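Local coordinates for StAR-related lipid transfer protein 5 (PDB 2R55), which probably binds cholesterol or other sterols and may transport them, or other lipids, within the cell, at residues A[30-35]-A[137-142]; A[37-42]-A[68-73]; A[126-131]-A[204-209]. One frame throughout, in Å; residues are numbered along the deposited sequence.

Contact 1 of 3, residues A[30-35]-A[137-142]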
ATOM      1  N   ALA A  30      -7.785  13.861  -4.743  1.00 66.84           N
ATOM      2  CA  ALA A  30      -6.399  14.281  -4.958  1.00 66.30           C
ATOM      3  C   ALA A  30      -5.407  13.123  -4.849  1.00 65.72           C
ATOM      4  O   ALA A  30      -4.435  13.058  -5.597  1.00 65.08           O
ATOM      5  CB  ALA A  30      -6.012  15.401  -3.977  1.00 66.20           C
ATOM      6  N   VAL A  31      -5.667  12.217  -3.916  1.00 65.83           N
ATOM      7  CA  VAL A  31      -4.752  11.111  -3.628  1.00 66.36           C
ATOM      8  C   VAL A  31      -4.678  10.162  -4.815  1.00 66.82           C
ATOM      9  O   VAL A  31      -3.585   9.889  -5.326  1.00 67.27           O
ATOM     10  CB  VAL A  31      -5.154  10.366  -2.343  1.00 66.04           C
ATOM     11  CG1 VAL A  31      -4.423   9.031  -2.232  1.00 66.78           C
ATOM     12  CG2 VAL A  31      -4.889  11.238  -1.138  1.00 65.12           C
ATOM     13  N   ALA A  32      -5.840   9.687  -5.250  1.00 66.81           N
ATOM     14  CA  ALA A  32      -5.958   8.865  -6.439  1.00 67.46           C
ATOM     15  C   ALA A  32      -5.392   9.551  -7.698  1.00 67.85           C
ATOM     16  O   ALA A  32      -4.724   8.900  -8.511  1.00 68.42           O
ATOM     17  CB  ALA A  32      -7.410   8.478  -6.655  1.00 67.64           C
ATOM     18  N   GLU A  33      -5.646  10.851  -7.858  1.00 67.59           N
ATOM     19  CA  GLU A  33      -5.050  11.617  -8.972  1.00 67.52           C
ATOM     20  C   GLU A  33      -3.522  11.489  -8.997  1.00 67.03           C
ATOM     21  O   GLU A  33      -2.946  11.221 -10.054  1.00 66.61           O
ATOM     22  CB  GLU A  33      -5.501  13.083  -8.973  1.00 67.23           C
ATOM     23  CG  GLU A  33      -6.784  13.310  -9.777  1.00 70.35           C
ATOM     24  CD  GLU A  33      -7.648  14.470  -9.251  1.00 74.52           C
ATOM     25  OE1 GLU A  33      -7.103  15.414  -8.602  1.00 74.34           O
ATOM     26  OE2 GLU A  33      -8.881  14.423  -9.489  1.00 74.40           O
ATOM     27  N   LYS A  34      -2.884  11.633  -7.826  1.00 66.28           N
ATOM     28  CA  LYS A  34      -1.436  11.467  -7.707  1.00 65.81           C
ATOM     29  C   LYS A  34      -1.001  10.041  -8.004  1.00 65.33           C
ATOM     30  O   LYS A  34      -0.007   9.792  -8.676  1.00 64.42           O
ATOM     31  CB  LYS A  34      -0.962  11.886  -6.314  1.00 65.96           C
ATOM     32  CG  LYS A  34      -0.775  13.389  -6.193  1.00 66.31           C
ATOM     33  CD  LYS A  34      -0.693  13.779  -4.748  1.00 66.52           C
ATOM     34  CE  LYS A  34      -0.535  15.268  -4.576  1.00 65.86           C
ATOM     35  NZ  LYS A  34      -0.330  15.508  -3.132  1.00 64.28           N
ATOM     36  N   MET A  35      -1.770   9.104  -7.489  1.00 65.65           N
ATOM     37  CA  MET A  35      -1.530   7.717  -7.742  1.00 65.79           C
ATOM     38  C   MET A  35      -1.584   7.427  -9.234  1.00 65.59           C
ATOM     39  O   MET A  35      -0.696   6.783  -9.778  1.00 65.84           O
ATOM     40  CB  MET A  35      -2.526   6.899  -6.952  1.00 66.34           C
ATOM     41  CG  MET A  35      -2.077   6.688  -5.523  1.00 66.71           C
ATOM     42  SD  MET A  35      -0.810   5.412  -5.425  1.00 70.45           S
ATOM     43  CE  MET A  35      -1.765   3.956  -5.806  1.00 69.09           C
ATOM     44  N   LEU A 137      -6.628   7.825   5.183  1.00 66.25           N
ATOM     45  CA  LEU A 137      -7.812   8.024   4.366  1.00 65.47           C
ATOM     46  C   LEU A 137      -7.626   7.181   3.115  1.00 65.17           C
ATOM     47  O   LEU A 137      -6.736   7.453   2.311  1.00 65.00           O
ATOM     48  CB  LEU A 137      -7.977   9.491   3.999  1.00 65.16           C
ATOM     49  CG  LEU A 137      -9.290   9.898   3.336  1.00 64.28           C
ATOM     50  CD1 LEU A 137     -10.486   9.555   4.211  1.00 63.21           C
ATOM     51  CD2 LEU A 137      -9.245  11.380   3.058  1.00 63.48           C
ATOM     52  N   VAL A 138      -8.434   6.131   2.990  1.00 64.93           N
ATOM     53  CA  VAL A 138      -8.327   5.192   1.868  1.00 64.60           C
ATOM     54  C   VAL A 138      -9.596   5.174   1.022  1.00 64.45           C
ATOM     55  O   VAL A 138     -10.696   4.915   1.523  1.00 64.04           O
ATOM     56  CB  VAL A 138      -7.905   3.742   2.299  1.00 64.71           C
ATOM     57  CG1 VAL A 138      -8.673   3.265   3.530  1.00 64.64           C
ATOM     58  CG2 VAL A 138      -8.081   2.759   1.140  1.00 63.80           C
ATOM     59  N   LEU A 139      -9.407   5.470  -0.263  1.00 64.20           N
ATOM     60  CA  LEU A 139     -10.476   5.545  -1.241  1.00 63.96           C
ATOM     61  C   LEU A 139     -10.240   4.453  -2.262  1.00 64.30           C
ATOM     62  O   LEU A 139      -9.123   4.303  -2.786  1.00 64.48           O
ATOM     63  CB  LEU A 139     -10.476   6.928  -1.918  1.00 63.84           C
ATOM     64  CG  LEU A 139     -11.364   7.391  -3.109  1.00 63.99           C
ATOM     65  CD1 LEU A 139     -10.764   7.075  -4.464  1.00 62.34           C
ATOM     66  CD2 LEU A 139     -12.839   6.941  -3.050  1.00 62.58           C
ATOM     67  N   VAL A 140     -11.296   3.683  -2.519  1.00 64.46           N
ATOM     68  CA  VAL A 140     -11.332   2.740  -3.619  1.00 64.69           C
ATOM     69  C   VAL A 140     -11.957   3.451  -4.813  1.00 65.38           C
ATOM     70  O   VAL A 140     -13.018   4.060  -4.701  1.00 65.70           O
ATOM     71  CB  VAL A 140     -12.181   1.499  -3.265  1.00 64.74           C
ATOM     72  CG1 VAL A 140     -12.363   0.609  -4.488  1.00 63.82           C
ATOM     73  CG2 VAL A 140     -11.549   0.717  -2.111  1.00 64.25           C
ATOM     74  N   LYS A 141     -11.293   3.384  -5.958  1.00 65.99           N
ATOM     75  CA  LYS A 141     -11.800   4.003  -7.167  1.00 66.38           C
ATOM     76  C   LYS A 141     -11.599   3.018  -8.293  1.00 67.01           C
ATOM     77  O   LYS A 141     -10.563   2.351  -8.353  1.00 67.08           O
ATOM     78  CB  LYS A 141     -11.053   5.301  -7.466  1.00 66.33           C
ATOM     79  CG  LYS A 141     -11.715   6.209  -8.520  1.00 66.48           C
ATOM     80  CD  LYS A 141     -10.916   7.503  -8.699  1.00 66.46           C
ATOM     81  CE  LYS A 141     -11.467   8.378  -9.823  1.00 67.15           C
ATOM     82  NZ  LYS A 141     -10.567   9.553 -10.074  1.00 65.49           N
ATOM     83  N   ARG A 142     -12.589   2.947  -9.183  1.00 67.27           N
ATOM     84  CA  ARG A 142     -12.626   1.954 -10.243  1.00 68.11           C
ATOM     85  C   ARG A 142     -12.516   2.638 -11.595  1.00 68.54           C
ATOM     86  O   ARG A 142     -13.160   3.661 -11.835  1.00 68.62           O
ATOM     87  CB  ARG A 142     -13.937   1.172 -10.152  1.00 68.27           C
ATOM     88  CG  ARG A 142     -14.300   0.875  -8.710  1.00 68.80           C
ATOM     89  CD  ARG A 142     -15.715   0.429  -8.496  1.00 69.57           C
ATOM     90  NE  ARG A 142     -15.710  -0.536  -7.406  1.00 70.89           N
ATOM     91  CZ  ARG A 142     -15.663  -1.854  -7.583  1.00 71.68           C
ATOM     92  NH1 ARG A 142     -15.644  -2.369  -8.812  1.00 71.54           N
ATOM     93  NH2 ARG A 142     -15.644  -2.657  -6.528  1.00 71.92           N
TER

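Contact 2 of 3, residues A[37-42]-A[68-73]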
ATOM      1  N   GLN A  37      -0.910   9.468 -11.606  1.00 64.90           N
ATOM      2  CA  GLN A  37       0.287  10.033 -12.203  1.00 65.01           C
ATOM      3  C   GLN A  37       1.523   9.171 -11.904  1.00 64.60           C
ATOM      4  O   GLN A  37       2.354   8.964 -12.795  1.00 64.71           O
ATOM      5  CB  GLN A  37       0.462  11.521 -11.834  1.00 65.57           C
ATOM      6  CG  GLN A  37       0.723  12.468 -13.054  1.00 68.52           C
ATOM      7  CD  GLN A  37      -0.300  12.301 -14.206  1.00 72.15           C
ATOM      8  OE1 GLN A  37      -1.457  11.889 -13.994  1.00 73.20           O
ATOM      9  NE2 GLN A  37       0.131  12.629 -15.433  1.00 73.24           N
ATOM     10  N   TYR A  38       1.608   8.610 -10.694  1.00 63.95           N
ATOM     11  CA  TYR A  38       2.683   7.668 -10.359  1.00 63.96           C
ATOM     12  C   TYR A  38       2.650   6.424 -11.263  1.00 64.60           C
ATOM     13  O   TYR A  38       3.678   5.798 -11.487  1.00 65.27           O
ATOM     14  CB  TYR A  38       2.588   7.135  -8.920  1.00 63.78           C
ATOM     15  CG  TYR A  38       2.632   8.110  -7.761  1.00 63.49           C
ATOM     16  CD1 TYR A  38       3.201   9.367  -7.878  1.00 63.77           C
ATOM     17  CD2 TYR A  38       2.130   7.734  -6.523  1.00 63.06           C
ATOM     18  CE1 TYR A  38       3.232  10.237  -6.793  1.00 63.25           C
ATOM     19  CE2 TYR A  38       2.155   8.586  -5.456  1.00 63.63           C
ATOM     20  CZ  TYR A  38       2.713   9.839  -5.593  1.00 62.75           C
ATOM     21  OH  TYR A  38       2.737  10.687  -4.520  1.00 61.70           O
ATOM     22  N   ARG A  39       1.470   6.037 -11.736  1.00 64.50           N
ATOM     23  CA  ARG A  39       1.345   4.813 -12.497  1.00 64.60           C
ATOM     24  C   ARG A  39       1.820   5.045 -13.924  1.00 65.26           C
ATOM     25  O   ARG A  39       2.416   4.161 -14.559  1.00 66.07           O
ATOM     26  CB  ARG A  39      -0.106   4.322 -12.469  1.00 64.51           C
ATOM     27  CG  ARG A  39      -0.424   3.129 -13.372  1.00 62.86           C
ATOM     28  CD  ARG A  39       0.495   1.967 -13.114  1.00 62.42           C
ATOM     29  NE  ARG A  39       0.225   0.835 -13.999  1.00 62.15           N
ATOM     30  CZ  ARG A  39       0.844   0.606 -15.156  1.00 59.62           C
ATOM     31  NH1 ARG A  39       1.797   1.428 -15.585  1.00 57.54           N
ATOM     32  NH2 ARG A  39       0.513  -0.463 -15.864  1.00 54.71           N
ATOM     33  N   ARG A  40       1.564   6.247 -14.424  1.00 65.28           N
ATOM     34  CA  ARG A  40       1.883   6.574 -15.799  1.00 64.52           C
ATOM     35  C   ARG A  40       3.328   7.015 -15.928  1.00 64.50           C
ATOM     36  O   ARG A  40       3.980   6.673 -16.900  1.00 65.00           O
ATOM     37  CB  ARG A  40       0.938   7.641 -16.313  1.00 64.07           C
ATOM     38  CG  ARG A  40      -0.501   7.168 -16.333  1.00 64.11           C
ATOM     39  CD  ARG A  40      -1.497   8.339 -16.420  1.00 64.64           C
ATOM     40  NE  ARG A  40      -2.778   7.806 -16.863  1.00 65.29           N
ATOM     41  CZ  ARG A  40      -3.904   8.500 -17.004  1.00 66.20           C
ATOM     42  NH1 ARG A  40      -4.999   7.881 -17.439  1.00 66.20           N
ATOM     43  NH2 ARG A  40      -3.947   9.796 -16.707  1.00 66.44           N
ATOM     44  N   ASP A  41       3.840   7.745 -14.943  1.00 64.33           N
ATOM     45  CA  ASP A  41       5.174   8.326 -15.070  1.00 64.47           C
ATOM     46  C   ASP A  41       6.214   7.244 -15.322  1.00 64.48           C
ATOM     47  O   ASP A  41       6.188   6.180 -14.694  1.00 64.73           O
ATOM     48  CB  ASP A  41       5.575   9.100 -13.811  1.00 64.39           C
ATOM     49  CG  ASP A  41       4.809  10.397 -13.625  1.00 65.60           C
ATOM     50  OD1 ASP A  41       4.292  10.992 -14.610  1.00 68.17           O
ATOM     51  OD2 ASP A  41       4.752  10.858 -12.462  1.00 67.16           O
ATOM     52  N   THR A  42       7.147   7.524 -16.223  1.00 64.33           N
ATOM     53  CA  THR A  42       8.263   6.613 -16.426  1.00 64.11           C
ATOM     54  C   THR A  42       9.593   7.260 -16.008  1.00 64.51           C
ATOM     55  O   THR A  42      10.646   6.619 -16.023  1.00 64.69           O
ATOM     56  CB  THR A  42       8.307   6.068 -17.873  1.00 63.91           C
ATOM     57  OG1 THR A  42       8.380   7.160 -18.793  1.00 63.29           O
ATOM     58  CG2 THR A  42       7.058   5.217 -18.172  1.00 62.41           C
ATOM     59  N   LEU A  68       9.587   7.156  -2.750  1.00 65.54           N
ATOM     60  CA  LEU A  68       8.393   6.443  -3.173  1.00 64.93           C
ATOM     61  C   LEU A  68       8.845   5.190  -3.888  1.00 65.64           C
ATOM     62  O   LEU A  68       9.750   5.250  -4.720  1.00 65.43           O
ATOM     63  CB  LEU A  68       7.560   7.333  -4.107  1.00 64.43           C
ATOM     64  CG  LEU A  68       6.453   6.807  -5.025  1.00 64.01           C
ATOM     65  CD1 LEU A  68       5.272   6.233  -4.248  1.00 61.36           C
ATOM     66  CD2 LEU A  68       5.974   7.914  -6.005  1.00 64.70           C
ATOM     67  N   TYR A  69       8.198   4.066  -3.577  1.00 66.47           N
ATOM     68  CA  TYR A  69       8.564   2.747  -4.102  1.00 67.33           C
ATOM     69  C   TYR A  69       7.469   2.189  -5.007  1.00 67.99           C
ATOM     70  O   TYR A  69       6.274   2.322  -4.703  1.00 69.18           O
ATOM     71  CB  TYR A  69       8.861   1.762  -2.949  1.00 67.33           C
ATOM     72  CG  TYR A  69      10.155   2.073  -2.240  1.00 67.14           C
ATOM     73  CD1 TYR A  69      10.183   2.918  -1.128  1.00 67.74           C
ATOM     74  CD2 TYR A  69      11.361   1.548  -2.700  1.00 67.19           C
ATOM     75  CE1 TYR A  69      11.393   3.233  -0.486  1.00 67.33           C
ATOM     76  CE2 TYR A  69      12.575   1.849  -2.065  1.00 67.73           C
ATOM     77  CZ  TYR A  69      12.579   2.692  -0.964  1.00 67.30           C
ATOM     78  OH  TYR A  69      13.770   2.992  -0.359  1.00 67.90           O
ATOM     79  N   ARG A  70       7.884   1.555  -6.103  1.00 67.32           N
ATOM     80  CA  ARG A  70       6.982   1.071  -7.118  1.00 66.44           C
ATOM     81  C   ARG A  70       7.244  -0.410  -7.379  1.00 65.99           C
ATOM     82  O   ARG A  70       8.354  -0.803  -7.764  1.00 65.38           O
ATOM     83  CB  ARG A  70       7.199   1.876  -8.395  1.00 67.10           C
ATOM     84  CG  ARG A  70       6.402   1.413  -9.637  1.00 67.83           C
ATOM     85  CD  ARG A  70       7.147   1.793 -10.893  1.00 69.03           C
ATOM     86  NE  ARG A  70       6.273   1.930 -12.049  1.00 70.80           N
ATOM     87  CZ  ARG A  70       5.840   0.914 -12.793  1.00 73.08           C
ATOM     88  NH1 ARG A  70       6.177  -0.344 -12.494  1.00 74.20           N
ATOM     89  NH2 ARG A  70       5.044   1.155 -13.828  1.00 73.06           N
ATOM     90  N   GLY A  71       6.215  -1.215  -7.147  1.00 65.17           N
ATOM     91  CA  GLY A  71       6.259  -2.641  -7.422  1.00 65.04           C
ATOM     92  C   GLY A  71       5.422  -2.963  -8.647  1.00 64.83           C
ATOM     93  O   GLY A  71       4.309  -2.454  -8.802  1.00 64.52           O
ATOM     94  N   GLU A  72       5.963  -3.795  -9.523  1.00 64.53           N
ATOM     95  CA  GLU A  72       5.205  -4.279 -10.666  1.00 65.46           C
ATOM     96  C   GLU A  72       5.394  -5.788 -10.832  1.00 65.60           C
ATOM     97  O   GLU A  72       6.508  -6.323 -10.677  1.00 65.44           O
ATOM     98  CB  GLU A  72       5.573  -3.505 -11.941  1.00 65.58           C
ATOM     99  CG  GLU A  72       5.035  -4.101 -13.248  1.00 67.52           C
ATOM    100  CD  GLU A  72       4.727  -3.052 -14.324  1.00 69.70           C
ATOM    101  OE1 GLU A  72       5.447  -2.018 -14.414  1.00 69.81           O
ATOM    102  OE2 GLU A  72       3.749  -3.271 -15.079  1.00 69.40           O
ATOM    103  N   GLY A  73       4.293  -6.471 -11.132  1.00 65.68           N
ATOM    104  CA  GLY A  73       4.292  -7.920 -11.153  1.00 65.92           C
ATOM    105  C   GLY A  73       2.949  -8.530 -11.501  1.00 66.22           C
ATOM    106  O   GLY A  73       1.909  -8.177 -10.903  1.00 65.89           O
TER
HETATM  107  O   HOH W   1       4.680   3.930 -13.047  1.00 44.07           O

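Contact 3 of 3, residues A[126-131]-A[204-209]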
ATOM      1  N   MET A 126      15.457  -6.843  12.185  1.00 69.00           N
ATOM      2  CA  MET A 126      16.200  -7.287  13.363  1.00 68.65           C
ATOM      3  C   MET A 126      15.788  -6.490  14.603  1.00 67.92           C
ATOM      4  O   MET A 126      16.618  -6.147  15.458  1.00 68.12           O
ATOM      5  CB  MET A 126      17.712  -7.181  13.108  1.00 69.12           C
ATOM      6  CG  MET A 126      18.269  -8.181  12.106  1.00 70.58           C
ATOM      7  SD  MET A 126      18.388  -9.844  12.803  1.00 76.39           S
ATOM      8  CE  MET A 126      19.348  -9.602  14.308  1.00 74.55           C
ATOM      9  N   LYS A 127      14.493  -6.204  14.686  1.00 67.04           N
ATOM     10  CA  LYS A 127      13.908  -5.364  15.741  1.00 65.97           C
ATOM     11  C   LYS A 127      14.408  -3.896  15.767  1.00 65.48           C
ATOM     12  O   LYS A 127      14.101  -3.164  16.709  1.00 65.88           O
ATOM     13  CB  LYS A 127      14.004  -6.046  17.120  1.00 66.00           C
ATOM     14  CG  LYS A 127      13.232  -7.372  17.209  1.00 66.04           C
ATOM     15  CD  LYS A 127      13.185  -8.007  18.609  1.00 66.03           C
ATOM     16  CE  LYS A 127      14.515  -8.628  19.041  1.00 65.71           C
ATOM     17  NZ  LYS A 127      15.034  -9.610  18.054  1.00 65.62           N
ATOM     18  N   LEU A 128      15.148  -3.466  14.735  1.00 64.48           N
ATOM     19  CA  LEU A 128      15.569  -2.054  14.580  1.00 63.45           C
ATOM     20  C   LEU A 128      14.394  -1.146  14.224  1.00 62.75           C
ATOM     21  O   LEU A 128      14.397   0.057  14.550  1.00 62.10           O
ATOM     22  CB  LEU A 128      16.673  -1.888  13.515  1.00 63.44           C
ATOM     23  CG  LEU A 128      18.088  -2.436  13.768  1.00 63.75           C
ATOM     24  CD1 LEU A 128      18.896  -2.518  12.467  1.00 64.30           C
ATOM     25  CD2 LEU A 128      18.837  -1.605  14.790  1.00 63.15           C
ATOM     26  N   ILE A 129      13.403  -1.717  13.538  1.00 61.36           N
ATOM     27  CA  ILE A 129      12.179  -0.998  13.260  1.00 60.60           C
ATOM     28  C   ILE A 129      11.128  -1.565  14.171  1.00 60.33           C
ATOM     29  O   ILE A 129      10.594  -2.636  13.897  1.00 60.98           O
ATOM     30  CB  ILE A 129      11.726  -1.123  11.783  1.00 60.59           C
ATOM     31  CG1 ILE A 129      12.837  -0.642  10.855  1.00 59.70           C
ATOM     32  CG2 ILE A 129      10.443  -0.322  11.545  1.00 59.58           C
ATOM     33  CD1 ILE A 129      12.734  -1.163   9.474  1.00 58.61           C
ATOM     34  N   SER A 130      10.848  -0.851  15.258  1.00 59.77           N
ATOM     35  CA  SER A 130       9.820  -1.240  16.211  1.00 59.62           C
ATOM     36  C   SER A 130       8.409  -1.083  15.597  1.00 60.39           C
ATOM     37  O   SER A 130       8.253  -0.371  14.610  1.00 60.74           O
ATOM     38  CB  SER A 130       9.985  -0.441  17.507  1.00 59.30           C
ATOM     39  OG  SER A 130       9.184   0.716  17.535  1.00 56.70           O
ATOM     40  N   PRO A 131       7.383  -1.749  16.167  1.00 60.86           N
ATOM     41  CA  PRO A 131       6.056  -1.682  15.535  1.00 61.55           C
ATOM     42  C   PRO A 131       5.575  -0.250  15.265  1.00 62.71           C
ATOM     43  O   PRO A 131       5.716   0.624  16.125  1.00 62.84           O
ATOM     44  CB  PRO A 131       5.145  -2.364  16.552  1.00 61.48           C
ATOM     45  CG  PRO A 131       6.057  -3.281  17.317  1.00 60.64           C
ATOM     46  CD  PRO A 131       7.375  -2.585  17.386  1.00 60.46           C
ATOM     47  N   GLN A 204      18.878   6.415   8.036  1.00 72.92           N
ATOM     48  CA  GLN A 204      18.447   6.171   6.658  1.00 72.71           C
ATOM     49  C   GLN A 204      18.730   4.765   6.170  1.00 72.07           C
ATOM     50  O   GLN A 204      17.803   4.069   5.783  1.00 72.13           O
ATOM     51  CB  GLN A 204      19.026   7.190   5.665  1.00 73.70           C
ATOM     52  CG  GLN A 204      18.149   8.427   5.392  1.00 74.81           C
ATOM     53  CD  GLN A 204      16.718   8.080   5.083  1.00 76.80           C
ATOM     54  OE1 GLN A 204      15.853   8.143   5.965  1.00 78.16           O
ATOM     55  NE2 GLN A 204      16.451   7.698   3.829  1.00 77.58           N
ATOM     56  N   ASN A 205      19.990   4.339   6.179  1.00 71.10           N
ATOM     57  CA  ASN A 205      20.329   3.068   5.541  1.00 70.60           C
ATOM     58  C   ASN A 205      19.457   1.898   6.005  1.00 70.27           C
ATOM     59  O   ASN A 205      19.167   0.974   5.232  1.00 70.05           O
ATOM     60  CB  ASN A 205      21.824   2.752   5.651  1.00 70.71           C
ATOM     61  CG  ASN A 205      22.329   2.681   7.090  1.00 71.23           C
ATOM     62  OD1 ASN A 205      21.565   2.666   8.060  1.00 71.78           O
ATOM     63  ND2 ASN A 205      23.645   2.625   7.223  1.00 71.68           N
ATOM     64  N   VAL A 206      19.029   1.955   7.267  1.00 69.84           N
ATOM     65  CA  VAL A 206      18.072   0.994   7.803  1.00 69.09           C
ATOM     66  C   VAL A 206      16.852   1.011   6.908  1.00 68.78           C
ATOM     67  O   VAL A 206      16.504  -0.004   6.304  1.00 69.00           O
ATOM     68  CB  VAL A 206      17.670   1.321   9.268  1.00 69.05           C
ATOM     69  CG1 VAL A 206      16.386   0.593   9.665  1.00 68.42           C
ATOM     70  CG2 VAL A 206      18.810   0.989  10.235  1.00 68.82           C
ATOM     71  N   VAL A 207      16.224   2.179   6.817  1.00 68.37           N
ATOM     72  CA  VAL A 207      15.017   2.380   6.000  1.00 68.20           C
ATOM     73  C   VAL A 207      15.239   1.992   4.514  1.00 68.15           C
ATOM     74  O   VAL A 207      14.420   1.270   3.925  1.00 68.08           O
ATOM     75  CB  VAL A 207      14.502   3.853   6.127  1.00 68.23           C
ATOM     76  CG1 VAL A 207      13.303   4.104   5.219  1.00 67.29           C
ATOM     77  CG2 VAL A 207      14.163   4.190   7.577  1.00 67.68           C
ATOM     78  N   ASP A 208      16.354   2.452   3.937  1.00 68.01           N
ATOM     79  CA  ASP A 208      16.700   2.156   2.548  1.00 68.12           C
ATOM     80  C   ASP A 208      16.851   0.661   2.221  1.00 68.25           C
ATOM     81  O   ASP A 208      16.632   0.245   1.082  1.00 68.83           O
ATOM     82  CB  ASP A 208      17.940   2.942   2.118  1.00 68.08           C
ATOM     83  CG  ASP A 208      17.653   4.427   1.862  1.00 68.40           C
ATOM     84  OD1 ASP A 208      16.500   4.878   2.048  1.00 68.27           O
ATOM     85  OD2 ASP A 208      18.598   5.147   1.467  1.00 68.89           O
ATOM     86  N   SER A 209      17.211  -0.152   3.203  1.00 68.21           N
ATOM     87  CA  SER A 209      17.324  -1.595   2.969  1.00 68.27           C
ATOM     88  C   SER A 209      15.959  -2.271   3.043  1.00 68.27           C
ATOM     89  O   SER A 209      15.650  -3.183   2.258  1.00 68.59           O
ATOM     90  CB  SER A 209      18.275  -2.236   3.987  1.00 67.96           C
ATOM     91  OG  SER A 209      19.406  -1.413   4.200  1.00 67.38           O
TER

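Contact 1 of 3, residues A[30-35]-A[137-142]
Ala32 CB is the meeting point of the apolar part of this contact, touched by two side chains of strand 132-142. Leu139 brings up its CD1 methyl, which lies 4.2 Å from Ala32 CB. Two residues further along, Lys141 contributes its aliphatic chain, with CD also 4.2 Å from Ala32 CB. Both strand residues point to the helix, while Val138, just before Leu139, points away from the helix and touches Cys115 and Ser117. Lys141 has CG anti to its backbone N (chi1 -166°) and is extended from there to NZ, so that its methylene groups run out past the alanine and carry the ammonium group to the border of the interface. With nothing beyond CB, Ala32 lets the backbones come near, its CA standing 7.6 Å from Lys141 CA. Helix 21-40 is the N-terminal helix of the START domain, and here it lies against the long curved sheet of the helix-grip fold. Strand 148-154 shares in this packing: Val31 and Ala32 both rest on Asn151, whose ND2 also bonds to Leu139 O. The polar interactions are peripheral. Lys141 NZ forms a salt bridge with Glu29, one helical turn before Glu33. Glu33 OE2 stays 5.2 Å from Lys141 NZ, too far for a bond, although the second carboxylate probably adds to the negative field around the ammonium group. Within the helix, Met35 N donates to Val31 O at 2.9 Å.

Contact 2 of 3, residues A[37-42]-A[68-73]
The last turn of the N-terminal helix 21-40 lies on strand 67-75 of the START-domain sheet, Tyr38 meeting Leu68, and Arg39 meeting Arg70 and Glu72. The closest packing is a CH-pi contact: Leu68 CD2 sits over the middle of the Tyr38 ring, 3.5 Å from its centroid and only 6° off the normal. Tyr38 CG is anti to the carbonyl carbon (chi1 -59°), which lays the ring face over the leucine, and His195 from strand 188-197 also meets the ring. An alanine in place of Tyr38 would probably leave Leu68 CD2 without its aromatic cover and open a gap between helix and strand. Polar groups take over further along the strand. Arg70 NE donates to a water at 2.7 Å, lying at the edge of the guanidinium plane. The same water is 2.6 Å from Tyr38 O, and so links the strand to the helix end. Arg70 NH1 forms a fairly straight salt bridge to Glu72 OE1 (2.6 Å), the oxygen lying almost in the guanidinium plane; together with the water this fixes the rotation of the group. Arg39 comes across it, with NH1 3.7 Å from Arg70 NH2 and the two guanidinium planes 77° apart. That like-charged pair is probably eased by carboxylates: Glu179 forms a salt bridge with Arg39 NE, and Glu72 OE2 lies 4.4 Å from Arg39 NH2, well out of its plane and acting by charge alone. Tyr38 on Leu68, with the arginines, Glu72 and the water beside them, thus seats the helix on an antiparallel strand, in the helix-on-sheet packing of the helix-grip fold.

Contact 3 of 3, residues A[126-131]-A[204-209]
Asn205 O, in the helical turn that presents Val206 to Leu128 and Ile129, accepts two donors from Ser209. The hydroxyl Ser209 OG donates at 2.6 Å, tilted 25° from the carbonyl plane, and the amide Ser209 N donates at 3.0 Å from the opposite face of that plane. The serine thus folds its side chain back on the first turn of helix 204-227, which Asp208 N also ties down by bonding to Gln204 O at 2.8 Å. From this turn Val206 points at the loop that joins strands 114-120 and 132-142, and its two methyls divide the work. CG1, anti to the backbone N (chi1 163°), reaches Ile129, lying 3.9 Å from Ile129 CG1 and 4.1 Å from Ile129 CD1; these two side chains run past each other in opposite directions. CG2 takes the other neighbour, with Leu128 CD1 4.2 Å away at the solvent-facing border. The loop backbone fits a classic beta bulge, in which Leu128 and Ile129 both face Ala124, which probably helps both to reach one valine. Ile129 is the buried member of the pair and also packs on Ala124. In START domains a loop in this place lies beside the C-terminal helix near the mouth of the lipid cavity, and the same probably holds here. Across the junction the contact consists of methyl and methylene groups alone, with nothing directional to break, so loop and helix could probably shift against each other at little cost.

Contacts 1 and 2 are successive footholds of helix 21-40 on the same curved sheet, their centres 14 Å apart; along the chain contact 2 is nested within the loop that contact 1 closes. Contact 3 belongs to the other long helix, 204-227, and lies across the centre of the chain from contact 1, 28 Å between centres. Contact 2 bridges the two: Leu68 and Arg70 serve helix 21-40, whereas Tyr69 between them packs on helix 204-227, its OH 4.1 Å from Asp208 OD1. Strand 67-75 thus lies between both helices. The centres of contacts 2 and 3 are 23 Å apart, and contact 3 is probably the one nearest the entrance to the lipid cavity.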